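PDB 2VU8: pacifastin-related serine protease inhibitor from Locusta migratoria, which probably inhibits serine endopeptidases, this chain being one pacifastin-family inhibitor domain cut from a longer secreted protein. Local coordinates for residues Q10-C15 with T26-R31. Numbering follows the deposited sequence.
Sequences QDCNTC and TRKACR
The side chain of N13 slants across T26 and against the loop that follows it: its CB lies 3.3 Å from T26 OG1 and its CG 3.1 Å from T26 O. With CG anti to its own carbonyl carbon, the amide is carried among the backbone polar groups of T26-K28 and is buried there. Beside it, T26 N donates to T14 O over 3.3 Å with an N-H...O angle of 163°, joining strands 13-17 and 23-26 of the antiparallel sheet. At the other end, the type II' turn from Q10 to N13 presents C12, whose SG bonds to C30 SG at 2.0 Å with a dihedral of -75°; D11 CB rests 3.9 Å from C30 CB. K28 lies between these two ties. Its chain bends at chi3 (-79°) and again at chi4, which brings NZ to 3.1 Å from C12 O in a weak hydrogen bond. NZ also donates to a water that accepts from T14 N and lies 3.0 Å from T26 OG1, and it hydrogen-bonds to an aromatic side chain of another protein chain. An alanine in place of N13 would probably open a gap beside T26 and K28 and remove the polar group packed among their backbone atoms. The CB of R27 is directed away from 10-15, and its guanidinium meets the backbone and an acidic side chain of that other protein. Disulfide and strand bond are consistent with a loop held in shape around R27-K28, the predicted reactive bond.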
loop_
_atom_site.group_PDB
_atom_site.type_symbol
_atom_site.label_atom_id
_atom_site.label_comp_id
_atom_site.label_asym_id
_atom_site.label_seq_id
_atom_site.Cartn_x
_atom_site.Cartn_y
_atom_site.Cartn_z
ATOM N N GLN B 10 -15.792 -5.578 5.177
ATOM C CA GLN B 10 -16.025 -6.395 3.982
ATOM C C GLN B 10 -14.918 -7.445 3.936
ATOM O O GLN B 10 -13.762 -7.148 3.633
ATOM C CB GLN B 10 -16.143 -5.566 2.685
ATOM C CG GLN B 10 -14.925 -4.778 2.217
ATOM C CD GLN B 10 -15.166 -3.998 0.907
ATOM O OE1 GLN B 10 -14.214 -3.514 0.288
ATOM N NE2 GLN B 10 -16.423 -3.865 0.505
ATOM N N ASP B 11 -15.290 -8.664 4.305
ATOM C CA ASP B 11 -14.351 -9.759 4.501
ATOM C C ASP B 11 -13.319 -9.382 5.571
ATOM O O ASP B 11 -13.709 -9.143 6.705
ATOM C CB ASP B 11 -13.747 -10.192 3.162
ATOM C CG ASP B 11 -14.814 -10.552 2.142
ATOM O OD1 ASP B 11 -14.774 -10.027 1.002
ATOM O OD2 ASP B 11 -15.748 -11.334 2.403
ATOM N N CYS B 12 -12.032 -9.305 5.229
ATOM C CA CYS B 12 -10.980 -8.965 6.202
ATOM C C CYS B 12 -10.612 -7.473 6.296
ATOM O O CYS B 12 -9.779 -7.089 7.133
ATOM C CB CYS B 12 -9.708 -9.763 5.900
ATOM S SG CYS B 12 -8.781 -9.183 4.476
ATOM N N ASN B 13 -11.201 -6.644 5.433
ATOM C CA ASN B 13 -10.932 -5.208 5.428
ATOM C C ASN B 13 -11.938 -4.414 6.242
ATOM O O ASN B 13 -13.143 -4.608 6.105
ATOM C CB ASN B 13 -10.937 -4.664 4.003
ATOM C CG ASN B 13 -9.770 -5.156 3.195
ATOM O OD1 ASN B 13 -9.948 -5.836 2.188
ATOM N ND2 ASN B 13 -8.559 -4.805 3.626
ATOM N N THR B 14 -11.433 -3.501 7.062
ATOM C CA THR B 14 -12.269 -2.583 7.822
ATOM C C THR B 14 -12.670 -1.430 6.911
ATOM O O THR B 14 -11.854 -0.894 6.170
ATOM C CB THR B 14 -11.531 -2.055 9.102
ATOM O OG1 THR B 14 -11.481 -3.067 10.123
ATOM C CG2 THR B 14 -12.324 -0.934 9.779
ATOM N N CYS B 15 -13.946 -1.066 6.971
ATOM C CA CYS B 15 -14.468 0.074 6.243
ATOM C C CYS B 15 -14.960 1.115 7.234
ATOM O O CYS B 15 -15.562 0.770 8.247
ATOM C CB CYS B 15 -15.629 -0.340 5.357
ATOM S SG CYS B 15 -15.211 -1.559 4.102
ATOM N N THR B 26 -9.922 -0.492 3.560
ATOM C CA THR B 26 -8.543 -0.911 3.344
ATOM C C THR B 26 -8.463 -1.915 2.190
ATOM O O THR B 26 -9.480 -2.415 1.727
ATOM C CB THR B 26 -7.913 -1.488 4.632
ATOM O OG1 THR B 26 -8.725 -2.552 5.157
ATOM C CG2 THR B 26 -7.880 -0.434 5.716
ATOM N N ARG B 27 -7.239 -2.184 1.741
ATOM C CA ARG B 27 -6.989 -2.862 0.461
ATOM C C ARG B 27 -6.151 -4.129 0.620
ATOM O O ARG B 27 -5.293 -4.438 -0.220
ATOM C CB ARG B 27 -6.337 -1.877 -0.529
ATOM C CG ARG B 27 -7.251 -0.735 -0.870
ATOM C CD ARG B 27 -6.752 0.284 -1.846
ATOM N NE ARG B 27 -7.893 0.922 -2.498
ATOM C CZ ARG B 27 -7.842 1.991 -3.285
ATOM N NH1 ARG B 27 -6.695 2.597 -3.570
ATOM N NH2 ARG B 27 -8.961 2.441 -3.811
ATOM N N LYS B 28 -6.413 -4.878 1.693
ATOM C CA LYS B 28 -5.860 -6.224 1.843
ATOM C C LYS B 28 -6.562 -7.201 0.893
ATOM O O LYS B 28 -7.732 -7.004 0.537
ATOM C CB LYS B 28 -6.035 -6.743 3.276
ATOM C CG LYS B 28 -5.316 -5.947 4.363
ATOM C CD LYS B 28 -5.635 -6.491 5.735
ATOM C CE LYS B 28 -6.999 -6.022 6.255
ATOM N NZ LYS B 28 -7.040 -5.783 7.740
ATOM N N ALA B 29 -5.834 -8.243 0.491
ATOM C CA ALA B 29 -6.408 -9.407 -0.172
ATOM C C ALA B 29 -6.824 -10.390 0.908
ATOM O O ALA B 29 -6.001 -10.895 1.669
ATOM C CB ALA B 29 -5.410 -10.069 -1.117
ATOM N N CYS B 30 -8.109 -10.688 0.955
ATOM C CA CYS B 30 -8.631 -11.559 1.993
ATOM C C CYS B 30 -8.623 -13.007 1.503
ATOM O O CYS B 30 -9.230 -13.317 0.485
ATOM C CB CYS B 30 -10.018 -11.073 2.378
ATOM S SG CYS B 30 -9.939 -9.322 2.813
ATOM N N ARG B 31 -7.932 -13.881 2.237
ATOM C CA ARG B 31 -7.703 -15.260 1.795
ATOM C C ARG B 31 -8.898 -16.123 2.111
ATOM O O ARG B 31 -9.758 -16.294 1.258
ATOM C CB ARG B 31 -6.430 -15.871 2.416
ATOM C CG ARG B 31 -6.247 -17.384 2.183
ATOM C CD ARG B 31 -5.315 -18.077 3.178
ATOM N NE ARG B 31 -5.864 -18.071 4.537
ATOM C CZ ARG B 31 -5.699 -19.034 5.446
ATOM N NH1 ARG B 31 -6.253 -18.899 6.646
ATOM N NH2 ARG B 31 -4.985 -20.120 5.182
HETATM O O HOH W 1 -8.425 -3.025 8.092
#